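Local coordinates for ABC transporter, periplasmic solute-binding protein (Rhizobium meliloti, PDB 4WED) that probably binds peptides or a nickel complex in the periplasm and hands them to an ABC importer, as in related family 5 solute-binding proteins, at residues 295-299 against 300-304. Residues are numbered along the deposited sequence; the frame is centred on the assembly and turned at random.
Sequences AVSIG and IDRAA
The guanidinium of Arg302 turns an edge, not a face, to Ser297: the carbonyl oxygen lies nearly in its plane, and the hydroxyl is somewhat tilted from it. The group grips end-on: NH1 gives a nearly straight bond to Ser297 O (2.7 Å, 167°), while NH2 reaches Ser297 OG at 3.2 Å. Ser297 can offer both acceptors together because OG stands anti to its backbone N (chi1 167°), on the carbonyl side. The bend at chi2 (135°) in the Arg302 chain brings its guanidinium back to Ser297 on helix 290-299, a worked example of one arginine gripping a backbone carbonyl and a hydroxyl of the same residue. The other flat group, the Asp301 carboxylate, is met from above its plane by Ala304 N, 2.7 Å from OD1, the capping bond of Asp301 at the N-cap of helix 302-310. Alongside these polar bonds, Ile300 lies beside Val296, CD1 being 4.2 Å from Val296 CG1, and both side chains pack on Met277 of strand 274-279. Ile300 also meets Met389 of helix 378-392, whose Glu388 accepts from Asp301 N; Ile298 rests on helix 339-348, and Arg302 NE bonds Pro490 O in strand 488-500.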
# COMPACT_ATOMS: atom_id res chain seq x y z
N ALA A 295 -18.52 19.07 10.50
CA ALA A 295 -19.20 18.61 11.67
C ALA A 295 -19.28 17.10 11.63
O ALA A 295 -19.01 16.45 12.64
CB ALA A 295 -20.60 19.23 11.78
N VAL A 296 -19.65 16.56 10.49
CA VAL A 296 -19.71 15.12 10.36
C VAL A 296 -18.36 14.57 10.76
O VAL A 296 -18.26 13.71 11.62
CB VAL A 296 -20.06 14.70 8.93
CG1 VAL A 296 -19.79 13.23 8.73
CG2 VAL A 296 -21.52 15.01 8.66
N SER A 297 -17.31 15.15 10.22
CA SER A 297 -16.00 14.63 10.45
C SER A 297 -15.49 14.73 11.91
O SER A 297 -14.87 13.80 12.44
CB SER A 297 -15.04 15.33 9.50
OG SER A 297 -13.74 15.05 9.92
N ILE A 298 -15.71 15.86 12.56
CA ILE A 298 -15.28 15.95 13.97
C ILE A 298 -16.29 15.38 14.94
O ILE A 298 -15.98 15.20 16.11
CB ILE A 298 -14.93 17.36 14.44
CG1 ILE A 298 -16.17 18.24 14.48
CG2 ILE A 298 -13.81 17.96 13.60
CD1 ILE A 298 -15.87 19.55 15.15
N GLY A 299 -17.50 15.13 14.45
CA GLY A 299 -18.54 14.43 15.22
C GLY A 299 -18.27 12.94 15.38
O GLY A 299 -18.92 12.26 16.18
N ILE A 300 -17.31 12.44 14.63
CA ILE A 300 -16.97 11.03 14.62
C ILE A 300 -15.80 10.79 15.56
O ILE A 300 -14.93 11.68 15.71
CB ILE A 300 -16.59 10.63 13.19
CG1 ILE A 300 -17.87 10.48 12.37
CG2 ILE A 300 -15.78 9.34 13.17
CD1 ILE A 300 -17.64 10.37 10.86
N ASP A 301 -15.78 9.60 16.19
CA ASP A 301 -14.65 9.16 17.01
C ASP A 301 -13.82 8.06 16.32
O ASP A 301 -14.17 6.89 16.32
CB ASP A 301 -15.10 8.68 18.37
CG ASP A 301 -13.95 8.51 19.33
OD1 ASP A 301 -12.98 7.80 19.02
OD2 ASP A 301 -13.99 9.10 20.41
N ARG A 302 -12.69 8.45 15.76
CA ARG A 302 -11.82 7.53 15.06
C ARG A 302 -11.30 6.48 16.00
O ARG A 302 -11.17 5.33 15.64
CB ARG A 302 -10.68 8.30 14.40
CG ARG A 302 -11.09 9.00 13.13
CD ARG A 302 -10.56 10.41 13.06
NE ARG A 302 -10.90 11.03 11.80
CZ ARG A 302 -11.88 11.90 11.62
NH1 ARG A 302 -12.62 12.27 12.64
NH2 ARG A 302 -12.11 12.40 10.43
N ALA A 303 -11.01 6.89 17.22
CA ALA A 303 -10.51 5.99 18.26
C ALA A 303 -11.48 4.85 18.57
O ALA A 303 -11.05 3.74 18.83
CB ALA A 303 -10.19 6.77 19.52
N ALA A 304 -12.77 5.14 18.55
CA ALA A 304 -13.80 4.13 18.75
C ALA A 304 -13.87 3.23 17.51
O ALA A 304 -14.09 2.03 17.59
CB ALA A 304 -15.14 4.81 18.98